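Local atomic coordinates of cellulase (PDB entry 6XSO), a protein that probably hydrolyses internal beta-1,4 linkages of cellulose and related plant cell-wall polysaccharides, as a broad-specificity endoglucanase of glycoside hydrolase family 5. Residues Thr23-Asn28 and Asp114-Ile119; Ala148-Leu153 and Asn207-Ser212; Phe170-Glu175 and Arg211-Ala216; Ala216-Gly221 and Gln258-His263. One frame throughout, in Å; residues are numbered along the deposited sequence.

Contact 1. Residues Thr23-Asn28 and Asp114-Ile119; sequences TNAVKN and DMYCII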
loop_
_atom_site.group_PDB
_atom_site.type_symbol
_atom_site.label_atom_id
_atom_site.label_comp_id
_atom_site.label_asym_id
_atom_site.label_seq_id
_atom_site.Cartn_x
_atom_site.Cartn_y
_atom_site.Cartn_z
ATOM N N THR A 23 3.542 13.686 -7.753
ATOM C CA THR A 23 4.645 13.242 -8.602
ATOM C C THR A 23 5.980 13.437 -7.892
ATOM O O THR A 23 6.838 12.549 -7.893
ATOM C CB THR A 23 4.617 13.977 -9.947
ATOM O OG1 THR A 23 3.486 13.537 -10.711
ATOM C CG2 THR A 23 5.872 13.699 -10.757
ATOM N N ASN A 24 6.171 14.600 -7.264
ATOM C CA ASN A 24 7.409 14.817 -6.517
ATOM C C ASN A 24 7.467 13.957 -5.260
ATOM O O ASN A 24 8.545 13.464 -4.899
ATOM C CB ASN A 24 7.573 16.294 -6.185
ATOM C CG ASN A 24 8.126 17.083 -7.355
ATOM O OD1 ASN A 24 8.949 16.578 -8.122
ATOM N ND2 ASN A 24 7.676 18.321 -7.504
ATOM N N ALA A 25 6.336 13.776 -4.567
ATOM C CA ALA A 25 6.345 12.921 -3.382
ATOM C C ALA A 25 6.857 11.530 -3.725
ATOM O O ALA A 25 7.723 10.977 -3.037
ATOM C CB ALA A 25 4.944 12.810 -2.793
ATOM N N VAL A 26 6.342 10.961 -4.812
ATOM C CA VAL A 26 6.670 9.588 -5.172
ATOM C C VAL A 26 8.135 9.476 -5.555
ATOM O O VAL A 26 8.826 8.532 -5.159
ATOM C CB VAL A 26 5.713 9.116 -6.283
ATOM C CG1 VAL A 26 6.177 7.790 -6.863
ATOM C CG2 VAL A 26 4.285 9.012 -5.738
ATOM N N LYS A 27 8.657 10.463 -6.275
ATOM C CA LYS A 27 10.093 10.480 -6.535
ATOM C C LYS A 27 10.889 10.596 -5.241
ATOM O O LYS A 27 11.915 9.922 -5.063
ATOM C CB LYS A 27 10.429 11.656 -7.453
ATOM C CG LYS A 27 11.913 11.920 -7.659
ATOM C CD LYS A 27 12.123 13.170 -8.517
ATOM C CE LYS A 27 13.598 13.571 -8.602
ATOM N NZ LYS A 27 14.153 13.983 -7.276
ATOM N N ASN A 28 10.447 11.462 -4.328
ATOM C CA ASN A 28 11.235 11.747 -3.133
ATOM C C ASN A 28 11.166 10.627 -2.102
ATOM O O ASN A 28 11.986 10.617 -1.174
ATOM C CB ASN A 28 10.806 13.065 -2.492
ATOM C CG ASN A 28 11.182 14.257 -3.320
ATOM O OD1 ASN A 28 12.132 14.208 -4.090
ATOM N ND2 ASN A 28 10.454 15.348 -3.152
ATOM N N ASP A 114 12.117 11.728 9.273
ATOM C CA ASP A 114 11.930 12.466 8.030
ATOM C C ASP A 114 11.714 11.529 6.845
ATOM O O ASP A 114 12.066 11.846 5.704
ATOM C CB ASP A 114 13.056 13.463 7.768
ATOM C CG ASP A 114 12.591 14.619 6.913
ATOM O OD1 ASP A 114 11.496 15.164 7.194
ATOM O OD2 ASP A 114 13.309 14.968 5.955
ATOM N N MET A 115 11.124 10.370 7.110
ATOM C CA MET A 115 10.663 9.498 6.046
ATOM C C MET A 115 9.186 9.759 5.769
ATOM O O MET A 115 8.439 10.214 6.638
ATOM C CB MET A 115 10.848 8.021 6.425
ATOM C CG MET A 115 12.335 7.570 6.448
ATOM S SD MET A 115 12.570 5.774 6.650
ATOM C CE MET A 115 12.097 5.646 8.346
ATOM N N TYR A 116 8.765 9.468 4.539
ATOM C CA TYR A 116 7.344 9.440 4.216
ATOM C C TYR A 116 6.668 8.260 4.910
ATOM O O TYR A 116 7.276 7.222 5.170
ATOM C CB TYR A 116 7.140 9.290 2.705
ATOM C CG TYR A 116 7.542 10.497 1.918
ATOM C CD1 TYR A 116 8.862 10.715 1.572
ATOM C CD2 TYR A 116 6.604 11.435 1.542
ATOM C CE1 TYR A 116 9.242 11.837 0.859
ATOM C CE2 TYR A 116 6.960 12.546 0.837
ATOM C CZ TYR A 116 8.283 12.738 0.487
ATOM O OH TYR A 116 8.641 13.852 -0.217
ATOM N N CYS A 117 5.374 8.417 5.193
ATOM C CA CYS A 117 4.575 7.367 5.810
ATOM C C CYS A 117 3.247 7.249 5.071
ATOM O O CYS A 117 2.534 8.242 4.917
ATOM C CB CYS A 117 4.301 7.672 7.285
ATOM S SG CYS A 117 3.520 6.287 8.150
ATOM N N ILE A 118 2.927 6.049 4.592
ATOM C CA ILE A 118 1.616 5.755 4.010
ATOM C C ILE A 118 0.826 4.927 5.018
ATOM O O ILE A 118 1.305 3.887 5.477
ATOM C CB ILE A 118 1.771 4.971 2.694
ATOM C CG1 ILE A 118 2.504 5.767 1.615
ATOM C CG2 ILE A 118 0.387 4.524 2.179
ATOM C CD1 ILE A 118 2.949 4.876 0.416
ATOM N N ILE A 119 -0.408 5.354 5.327
ATOM C CA ILE A 119 -1.338 4.530 6.098
ATOM C C ILE A 119 -2.519 4.181 5.198
ATOM O O ILE A 119 -2.917 4.979 4.343
ATOM C CB ILE A 119 -1.843 5.162 7.402
ATOM C CG1 ILE A 119 -2.452 6.531 7.138
ATOM C CG2 ILE A 119 -0.694 5.232 8.424
ATOM C CD1 ILE A 119 -3.128 7.127 8.389
#
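Y116 meets helix 22-28 with its ring, A25 lying over one face and N28 reaching the hydroxyl end. The setting is the N-terminal end of the eight-stranded (beta/alpha) barrel: Y116 opens the third strand, 116-119, and the short helix lies across this end before the chain enters the first strand. The carbonyl oxygen of A25 sits 4.0 Å from CZ of Y116, above the ring and offset toward its rim, and the methyl CB of A25 approaches CE2 of Y116 at 4.2 Å. Alanine suits this buried place, since its small side chain allows the ring to come up against the helix backbone. At the tip, CB of N28 is only 3.2 Å from OH of Y116, while the amide plane of N28 is turned 30° from the ring. Setting CG of Y116 beside its own backbone N (chi1 -69°) directs the ring to the helix. A second shell then fixes both polar ends. E20, just ahead of the helix, joins them: OE2 of E20 is hydrogen-bonded to OH of Y116, whose ring also receives K167 in a cation-pi contact, while OE1 of E20 is hydrogen-bonded to ND2 of N28.

Contact 2. Residues Ala148-Leu153 and Asn207-Ser212; sequences AKYEYL and NGYARS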
loop_
_atom_site.group_PDB
_atom_site.type_symbol
_atom_site.label_atom_id
_atom_site.label_comp_id
_atom_site.label_asym_id
_atom_site.label_seq_id
_atom_site.Cartn_x
_atom_site.Cartn_y
_atom_site.Cartn_z
ATOM N N ALA A 148 -21.452 4.439 3.195
ATOM C CA ALA A 148 -21.542 5.341 4.340
ATOM C C ALA A 148 -20.530 4.983 5.423
ATOM O O ALA A 148 -19.867 5.864 5.982
ATOM C CB ALA A 148 -22.957 5.328 4.912
ATOM N N LYS A 149 -20.395 3.694 5.738
ATOM C CA LYS A 149 -19.450 3.284 6.778
ATOM C C LYS A 149 -18.010 3.538 6.344
ATOM O O LYS A 149 -17.175 3.974 7.151
ATOM C CB LYS A 149 -19.619 1.796 7.092
ATOM C CG LYS A 149 -19.055 1.381 8.438
ATOM C CD LYS A 149 -20.171 1.324 9.490
ATOM C CE LYS A 149 -20.900 -0.015 9.469
ATOM N NZ LYS A 149 -21.797 -0.184 10.645
ATOM N N TYR A 150 -17.702 3.228 5.080
ATOM C CA TYR A 150 -16.365 3.454 4.538
ATOM C C TYR A 150 -15.999 4.932 4.546
ATOM O O TYR A 150 -14.887 5.302 4.947
ATOM C CB TYR A 150 -16.302 2.879 3.120
ATOM C CG TYR A 150 -15.003 3.116 2.408
ATOM C CD1 TYR A 150 -14.868 4.147 1.484
ATOM C CD2 TYR A 150 -13.920 2.284 2.614
ATOM C CE1 TYR A 150 -13.681 4.359 0.815
ATOM C CE2 TYR A 150 -12.732 2.508 1.957
ATOM C CZ TYR A 150 -12.629 3.537 1.060
ATOM O OH TYR A 150 -11.469 3.787 0.374
ATOM N N GLU A 151 -16.918 5.796 4.111
ATOM C CA GLU A 151 -16.680 7.234 4.192
ATOM C C GLU A 151 -16.476 7.680 5.639
ATOM O O GLU A 151 -15.598 8.503 5.914
ATOM C CB GLU A 151 -17.806 8.018 3.502
ATOM C CG GLU A 151 -17.801 7.843 1.984
ATOM C CD GLU A 151 -18.754 8.766 1.231
ATOM O OE1 GLU A 151 -19.283 9.733 1.812
ATOM O OE2 GLU A 151 -18.970 8.521 0.021
ATOM N N TYR A 152 -17.267 7.145 6.580
ATOM C CA TYR A 152 -17.091 7.526 7.984
ATOM C C TYR A 152 -15.727 7.099 8.507
ATOM O O TYR A 152 -15.075 7.848 9.255
ATOM C CB TYR A 152 -18.229 6.932 8.827
ATOM C CG TYR A 152 -18.185 7.167 10.328
ATOM C CD1 TYR A 152 -18.615 6.183 11.191
ATOM C CD2 TYR A 152 -17.727 8.362 10.868
ATOM C CE1 TYR A 152 -18.605 6.369 12.553
ATOM C CE2 TYR A 152 -17.707 8.561 12.245
ATOM C CZ TYR A 152 -18.134 7.555 13.078
ATOM O OH TYR A 152 -18.145 7.750 14.461
ATOM N N LEU A 153 -15.280 5.899 8.134
ATOM C CA LEU A 153 -13.937 5.463 8.520
ATOM C C LEU A 153 -12.872 6.431 8.019
ATOM O O LEU A 153 -11.982 6.834 8.780
ATOM C CB LEU A 153 -13.687 4.048 8.016
ATOM C CG LEU A 153 -12.291 3.466 8.214
ATOM C CD1 LEU A 153 -11.925 3.479 9.674
ATOM C CD2 LEU A 153 -12.237 2.053 7.641
ATOM N N ASN A 207 -14.151 2.133 -8.469
ATOM C CA ASN A 207 -14.184 3.559 -8.757
ATOM C C ASN A 207 -15.041 4.305 -7.751
ATOM O O ASN A 207 -14.692 5.425 -7.373
ATOM C CB ASN A 207 -14.650 3.797 -10.185
ATOM C CG ASN A 207 -13.669 3.266 -11.207
ATOM O OD1 ASN A 207 -12.470 3.117 -10.923
ATOM N ND2 ASN A 207 -14.159 2.975 -12.400
ATOM N N GLY A 208 -16.107 3.664 -7.264
ATOM C CA GLY A 208 -16.928 4.269 -6.227
ATOM C C GLY A 208 -16.195 4.416 -4.910
ATOM O O GLY A 208 -16.233 5.479 -4.292
ATOM N N TYR A 209 -15.517 3.353 -4.464
ATOM C CA TYR A 209 -14.737 3.459 -3.231
ATOM C C TYR A 209 -13.640 4.513 -3.367
ATOM O O TYR A 209 -13.386 5.283 -2.426
ATOM C CB TYR A 209 -14.157 2.098 -2.858
ATOM C CG TYR A 209 -15.115 1.188 -2.102
ATOM C CD1 TYR A 209 -15.531 1.512 -0.814
ATOM C CD2 TYR A 209 -15.600 0.001 -2.668
ATOM C CE1 TYR A 209 -16.398 0.706 -0.110
ATOM C CE2 TYR A 209 -16.452 -0.832 -1.953
ATOM C CZ TYR A 209 -16.847 -0.468 -0.682
ATOM O OH TYR A 209 -17.677 -1.231 0.103
ATOM N N ALA A 210 -12.996 4.585 -4.534
ATOM C CA ALA A 210 -11.962 5.596 -4.757
ATOM C C ALA A 210 -12.526 7.010 -4.621
ATOM O O ALA A 210 -11.920 7.865 -3.962
ATOM C CB ALA A 210 -11.314 5.390 -6.129
ATOM N N ARG A 211 -13.683 7.273 -5.247
ATOM C CA ARG A 211 -14.367 8.557 -5.124
ATOM C C ARG A 211 -14.746 8.844 -3.677
ATOM O O ARG A 211 -14.550 9.960 -3.170
ATOM C CB ARG A 211 -15.673 8.523 -5.919
ATOM C CG ARG A 211 -15.611 8.737 -7.400
ATOM C CD ARG A 211 -17.005 9.154 -7.919
ATOM N NE ARG A 211 -18.114 8.284 -7.496
ATOM C CZ ARG A 211 -18.432 7.118 -8.069
ATOM N NH1 ARG A 211 -17.723 6.642 -9.079
ATOM N NH2 ARG A 211 -19.465 6.414 -7.623
ATOM N N SER A 212 -15.326 7.846 -3.010
ATOM C CA SER A 212 -15.754 8.021 -1.634
ATOM C C SER A 212 -14.578 8.382 -0.740
ATOM O O SER A 212 -14.710 9.242 0.132
ATOM C CB SER A 212 -16.420 6.742 -1.134
ATOM O OG SER A 212 -17.783 6.673 -1.517
#
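The ring of Y150 carries Y209 on one face and has CB of S212 at its edge, close to the ring plane. CD1 of Y209 stands 3.5 Å above the plane of Y150, over the middle of the ring, and CB of Y150 lies at the edge of Y209, in its plane. This is a T-shaped pair, with ring centroids 4.8 Å apart and planes at 77°. With CG anti to the backbone N (chi1 176°), Y150 is thrown across to helix 196-219. The axes of 148-153 and 207-212 approach to 10.1 Å and run at 38° to each other. Tyrosine suits both places because the ring can be buried while the hydroxyl finds a partner: S172 O for Y150 and N142 OD1 for Y209. Beside the rings, S212 OG donates to E151 OE2 at 2.7 Å, and the carboxylate oxygen accepts with its anti lone pair, the one facing away from its partner oxygen; the extended chain of E151 carries its carboxylate there. With Y143 OH also hydrogen-bonded to S212 OG, the buried serine hydroxyl is doubly engaged, and its donated proton would be expected to favour a charged carboxylate on E151.

Contact 3. Residues Phe170-Glu175 and Arg211-Ala216; sequences FESYNE and RSFVNA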
loop_
_atom_site.group_PDB
_atom_site.type_symbol
_atom_site.label_atom_id
_atom_site.label_comp_id
_atom_site.label_asym_id
_atom_site.label_seq_id
_atom_site.Cartn_x
_atom_site.Cartn_y
_atom_site.Cartn_z
ATOM N N PHE A 170 -2.297 9.038 2.540
ATOM C CA PHE A 170 -3.335 8.055 2.799
ATOM C C PHE A 170 -3.578 7.208 1.552
ATOM O O PHE A 170 -3.566 7.724 0.430
ATOM C CB PHE A 170 -4.680 8.717 3.125
ATOM C CG PHE A 170 -4.672 9.683 4.288
ATOM C CD1 PHE A 170 -3.757 9.599 5.335
ATOM C CD2 PHE A 170 -5.642 10.683 4.339
ATOM C CE1 PHE A 170 -3.808 10.512 6.391
ATOM C CE2 PHE A 170 -5.698 11.586 5.389
ATOM C CZ PHE A 170 -4.781 11.500 6.411
ATOM N N GLU A 171 -3.857 5.914 1.756
ATOM C CA GLU A 171 -4.140 4.960 0.689
ATOM C C GLU A 171 -5.524 4.351 0.897
ATOM O O GLU A 171 -5.816 3.805 1.959
ATOM C CB GLU A 171 -3.064 3.871 0.654
ATOM C CG GLU A 171 -3.402 2.615 -0.124
ATOM C CD GLU A 171 -2.442 1.481 0.211
ATOM O OE1 GLU A 171 -1.289 1.782 0.597
ATOM O OE2 GLU A 171 -2.829 0.295 0.071
ATOM N N SER A 172 -6.339 4.408 -0.153
ATOM C CA SER A 172 -7.778 4.171 -0.061
ATOM C C SER A 172 -8.149 2.796 0.488
ATOM O O SER A 172 -9.079 2.680 1.297
ATOM C CB SER A 172 -8.375 4.364 -1.460
ATOM O OG SER A 172 -7.769 3.490 -2.421
ATOM N N TYR A 173 -7.529 1.737 -0.014
ATOM C CA TYR A 173 -7.890 0.336 0.267
ATOM C C TYR A 173 -6.751 -0.487 -0.339
ATOM O O TYR A 173 -6.079 -0.037 -1.277
ATOM C CB TYR A 173 -9.298 -0.100 -0.294
ATOM C CG TYR A 173 -9.475 0.373 -1.711
ATOM C CD1 TYR A 173 -8.773 -0.238 -2.741
ATOM C CD2 TYR A 173 -10.268 1.477 -2.017
ATOM C CE1 TYR A 173 -8.837 0.234 -4.017
ATOM C CE2 TYR A 173 -10.326 1.967 -3.298
ATOM C CZ TYR A 173 -9.591 1.354 -4.279
ATOM O OH TYR A 173 -9.633 1.868 -5.543
ATOM N N ASN A 174 -6.557 -1.699 0.178
ATOM C CA ASN A 174 -5.393 -2.505 -0.192
ATOM C C ASN A 174 -5.589 -3.358 -1.445
ATOM O O ASN A 174 -5.158 -2.962 -2.533
ATOM C CB ASN A 174 -4.974 -3.361 1.020
ATOM C CG ASN A 174 -3.826 -4.258 0.712
ATOM O OD1 ASN A 174 -2.836 -3.813 0.103
ATOM N ND2 ASN A 174 -3.913 -5.534 1.127
ATOM N N GLU A 175 -6.203 -4.538 -1.307
ATOM C CA GLU A 175 -6.350 -5.510 -2.394
ATOM C C GLU A 175 -7.824 -5.905 -2.439
ATOM O O GLU A 175 -8.229 -6.942 -1.908
ATOM C CB GLU A 175 -5.408 -6.726 -2.206
ATOM C CG GLU A 175 -3.949 -6.376 -2.482
ATOM C CD GLU A 175 -2.990 -7.515 -2.297
ATOM O OE1 GLU A 175 -3.355 -8.571 -1.758
ATOM O OE2 GLU A 175 -1.819 -7.361 -2.712
ATOM N N ARG A 211 -13.683 7.273 -5.247
ATOM C CA ARG A 211 -14.367 8.557 -5.124
ATOM C C ARG A 211 -14.746 8.844 -3.677
ATOM O O ARG A 211 -14.550 9.960 -3.170
ATOM C CB ARG A 211 -15.673 8.523 -5.919
ATOM C CG ARG A 211 -15.611 8.737 -7.400
ATOM C CD ARG A 211 -17.005 9.154 -7.919
ATOM N NE ARG A 211 -18.114 8.284 -7.496
ATOM C CZ ARG A 211 -18.432 7.118 -8.069
ATOM N NH1 ARG A 211 -17.723 6.642 -9.079
ATOM N NH2 ARG A 211 -19.465 6.414 -7.623
ATOM N N SER A 212 -15.326 7.846 -3.010
ATOM C CA SER A 212 -15.754 8.021 -1.634
ATOM C C SER A 212 -14.578 8.382 -0.740
ATOM O O SER A 212 -14.710 9.242 0.132
ATOM C CB SER A 212 -16.420 6.742 -1.134
ATOM O OG SER A 212 -17.783 6.673 -1.517
ATOM N N PHE A 213 -13.436 7.711 -0.936
ATOM C CA PHE A 213 -12.221 7.986 -0.171
ATOM C C PHE A 213 -11.779 9.421 -0.356
ATOM O O PHE A 213 -11.577 10.153 0.619
ATOM C CB PHE A 213 -11.141 7.021 -0.650
ATOM C CG PHE A 213 -9.725 7.415 -0.319
ATOM C CD1 PHE A 213 -9.265 7.422 0.987
ATOM C CD2 PHE A 213 -8.836 7.712 -1.340
ATOM C CE1 PHE A 213 -7.933 7.741 1.270
ATOM C CE2 PHE A 213 -7.515 8.017 -1.080
ATOM C CZ PHE A 213 -7.056 8.027 0.228
ATOM N N VAL A 214 -11.625 9.845 -1.612
ATOM C CA VAL A 214 -11.142 11.200 -1.864
ATOM C C VAL A 214 -12.112 12.215 -1.280
ATOM O O VAL A 214 -11.711 13.158 -0.589
ATOM C CB VAL A 214 -10.900 11.416 -3.366
ATOM C CG1 VAL A 214 -10.660 12.876 -3.660
ATOM C CG2 VAL A 214 -9.696 10.583 -3.825
ATOM N N ASN A 215 -13.410 12.030 -1.539
ATOM C CA ASN A 215 -14.391 12.992 -1.066
ATOM C C ASN A 215 -14.410 13.067 0.455
ATOM O O ASN A 215 -14.525 14.159 1.029
ATOM C CB ASN A 215 -15.776 12.615 -1.585
ATOM C CG ASN A 215 -15.915 12.806 -3.091
ATOM O OD1 ASN A 215 -15.103 13.478 -3.728
ATOM N ND2 ASN A 215 -16.954 12.201 -3.668
ATOM N N ALA A 216 -14.305 11.919 1.127
ATOM C CA ALA A 216 -14.337 11.926 2.585
ATOM C C ALA A 216 -13.108 12.627 3.143
ATOM O O ALA A 216 -13.205 13.426 4.080
ATOM C CB ALA A 216 -14.411 10.492 3.108
#
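F213 points its side chain from helix 196-219 straight at the end of strand 168-171, and its atoms meet the last strand residues and S172, the first residue beyond them. CB lies 3.9 Å from CB of S172. With CG anti to the backbone N (chi1 161°), the ring turns one face to S172, whose CA stands over its centre: CG and CD2 of F213 are 3.5 and 3.4 Å from S172 CB, CD1 is 3.7 Å from S172 CA, and CE2 also faces the serine CB. That methylene makes a CH-pi contact over the face, its CB 3.6 Å from the ring centroid and 23° off the normal. Further out, CE1 comes 3.9 Å from CB of F170, which lies in the ring plane at the edge. The tip, CZ, is 3.5 Å from the backbone O of F170, another neighbour near the plane, so the weakly positive ring edge faces a carbonyl. A flat apolar ring fits here, and the small serine lets it approach the backbone of S172. L229 and V231 of the next strand and Y150 of helix 140-161 also touch F213. E171, between F170 and S172, offers only its backbone to the ring; its side chain starts off away from the helix, and its carboxylate forms a salt bridge with R80. Helix 196-219 links strands 168-171 and 229-232, and F213 packs on both, as expected of the beta-alpha-beta crossover of a TIM barrel. The N174-E175 pair just beyond matches the Asn-Glu that follows the fourth strand in family 5 glycosidases, where the glutamate commonly serves as acid/base.

Contact 4. Residues Ala216-Gly221 and Gln258-His263; sequences AVRGTG and QGERDH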
loop_
_atom_site.group_PDB
_atom_site.type_symbol
_atom_site.label_atom_id
_atom_site.label_comp_id
_atom_site.label_asym_id
_atom_site.label_seq_id
_atom_site.Cartn_x
_atom_site.Cartn_y
_atom_site.Cartn_z
ATOM N N ALA A 216 -14.305 11.919 1.127
ATOM C CA ALA A 216 -14.337 11.926 2.585
ATOM C C ALA A 216 -13.108 12.627 3.143
ATOM O O ALA A 216 -13.205 13.426 4.080
ATOM C CB ALA A 216 -14.411 10.492 3.108
ATOM N N VAL A 217 -11.944 12.357 2.556
ATOM C CA VAL A 217 -10.720 12.943 3.075
ATOM C C VAL A 217 -10.698 14.443 2.810
ATOM O O VAL A 217 -10.483 15.250 3.720
ATOM C CB VAL A 217 -9.488 12.247 2.469
ATOM C CG1 VAL A 217 -8.226 13.030 2.849
ATOM C CG2 VAL A 217 -9.380 10.811 2.916
ATOM N N ARG A 218 -10.921 14.839 1.557
ATOM C CA ARG A 218 -10.832 16.254 1.223
ATOM C C ARG A 218 -11.908 17.057 1.940
ATOM O O ARG A 218 -11.700 18.239 2.245
ATOM C CB ARG A 218 -10.920 16.451 -0.281
ATOM C CG ARG A 218 -9.936 15.587 -1.057
ATOM C CD ARG A 218 -8.804 16.413 -1.564
ATOM N NE ARG A 218 -7.901 15.681 -2.435
ATOM C CZ ARG A 218 -6.626 15.444 -2.130
ATOM N NH1 ARG A 218 -6.131 15.859 -0.968
ATOM N NH2 ARG A 218 -5.851 14.791 -2.986
ATOM N N GLY A 219 -13.050 16.427 2.235
ATOM C CA GLY A 219 -14.139 17.113 2.914
ATOM C C GLY A 219 -13.845 17.498 4.346
ATOM O O GLY A 219 -14.556 18.340 4.910
ATOM N N THR A 220 -12.820 16.905 4.953
ATOM C CA THR A 220 -12.464 17.290 6.306
ATOM C C THR A 220 -11.707 18.613 6.357
ATOM O O THR A 220 -11.489 19.148 7.451
ATOM C CB THR A 220 -11.650 16.210 7.013
ATOM O OG1 THR A 220 -10.399 16.008 6.339
ATOM C CG2 THR A 220 -12.382 14.904 7.064
ATOM N N GLY A 221 -11.255 19.126 5.211
ATOM C CA GLY A 221 -10.700 20.464 5.148
ATOM C C GLY A 221 -9.235 20.570 5.530
ATOM O O GLY A 221 -8.511 19.583 5.718
ATOM N N GLN A 258 -13.092 12.614 -9.794
ATOM C CA GLN A 258 -13.250 13.986 -10.240
ATOM C C GLN A 258 -12.599 14.940 -9.253
ATOM O O GLN A 258 -12.695 14.771 -8.032
ATOM C CB GLN A 258 -14.739 14.315 -10.366
ATOM C CG GLN A 258 -15.020 15.689 -10.938
ATOM C CD GLN A 258 -16.503 15.933 -11.170
ATOM O OE1 GLN A 258 -17.270 16.126 -10.225
ATOM N NE2 GLN A 258 -16.915 15.919 -12.434
ATOM N N GLY A 259 -11.935 15.952 -9.798
ATOM C CA GLY A 259 -11.309 16.971 -9.006
ATOM C C GLY A 259 -9.858 16.716 -8.694
ATOM O O GLY A 259 -9.169 17.635 -8.226
ATOM N N GLU A 260 -9.367 15.501 -8.931
ATOM C CA GLU A 260 -7.993 15.152 -8.597
ATOM C C GLU A 260 -7.084 15.412 -9.789
ATOM O O GLU A 260 -7.473 15.200 -10.942
ATOM C CB GLU A 260 -7.924 13.685 -8.171
ATOM C CG GLU A 260 -8.694 13.402 -6.889
ATOM C CD GLU A 260 -8.124 14.154 -5.701
ATOM O OE1 GLU A 260 -6.904 14.006 -5.477
ATOM O OE2 GLU A 260 -8.879 14.892 -5.016
ATOM N N ARG A 261 -5.879 15.910 -9.500
ATOM C CA ARG A 261 -4.890 16.143 -10.547
ATOM C C ARG A 261 -3.466 16.119 -9.995
ATOM O O ARG A 261 -2.642 15.308 -10.429
ATOM C CB ARG A 261 -5.150 17.456 -11.294
ATOM C CG ARG A 261 -4.276 17.605 -12.534
ATOM C CD ARG A 261 -4.502 18.927 -13.242
ATOM N NE ARG A 261 -3.644 19.990 -12.729
ATOM C CZ ARG A 261 -4.081 21.094 -12.125
ATOM N NH1 ARG A 261 -5.379 21.307 -11.949
ATOM N NH2 ARG A 261 -3.208 21.996 -11.705
ATOM N N ASP A 262 -3.155 17.009 -9.052
ATOM C CA ASP A 262 -1.782 17.199 -8.607
ATOM C C ASP A 262 -1.461 16.507 -7.296
ATOM O O ASP A 262 -0.296 16.492 -6.902
ATOM C CB ASP A 262 -1.458 18.681 -8.468
ATOM C CG ASP A 262 -1.514 19.403 -9.768
ATOM O OD1 ASP A 262 -1.260 18.776 -10.807
ATOM O OD2 ASP A 262 -1.804 20.608 -9.740
ATOM N N HIS A 263 -2.445 15.912 -6.631
ATOM C CA HIS A 263 -2.249 15.323 -5.314
ATOM C C HIS A 263 -2.844 13.931 -5.243
ATOM O O HIS A 263 -3.351 13.510 -4.202
ATOM C CB HIS A 263 -2.796 16.225 -4.208
ATOM C CG HIS A 263 -2.081 17.528 -4.097
ATOM N ND1 HIS A 263 -0.754 17.616 -3.738
ATOM C CD2 HIS A 263 -2.504 18.799 -4.298
ATOM C CE1 HIS A 263 -0.386 18.884 -3.728
ATOM N NE2 HIS A 263 -1.433 19.623 -4.067
#
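R218 and E260 each bend at the second torsion, R218 at chi2 -105° and E260 at chi2 -63°. These bends turn both chains toward each other; they arrive from opposite directions, and the guanidinium and carboxylate planes are nearly coplanar. NE of R218 donates to OE2 of E260 at 2.9 Å, and NH2 of R218 to OE1 of E260 at 2.8 Å, the second bond almost straight at 177°. NH2 takes the syn lone pair of OE1; NE meets OE2 also on its syn side but tilted out of the carboxylate plane. This two-pronged salt bridge holds the planar groups in line, a grip that needs arginine, whose paired N-H groups match the spacing of a carboxylate. It ties the C-terminal part of helix 196-219 to the loop entering strand 264-270, at the N-terminal end of the (beta/alpha)8 barrel. NH2 of R218 also makes a weak bond to the backbone O of H263, 3.1 Å away, and NH1 is hydrogen-bonded to the backbone O of N224 and of R227. Just after the helix, G221 is the first residue to leave helical angles, with a positive phi that favours glycine, and V217 O accepts from both T220 N and T220 OG1.

Contacts 2 and 3 are core packing and sit side by side, their centres about 6 Å apart: both use helix 196-219, which meets a neighbouring helix in one and its own barrel strand in the other. Contact 4 takes the same helix on to its C-terminal end, near the surface, where a salt bridge replaces the rings. Contact 1 is buried too, but at the barrel's N-terminal end, and joins helix 22-28 to the third strand, beside the strand of contact 3; a probable backbone hydrogen bond from E171 N to I119 O connects them. Aromatic rings carry contacts 1 to 3; the tyrosines of 1 and 2 bring hydroxyls that find partners, while contact 3 rests on a phenylalanine face.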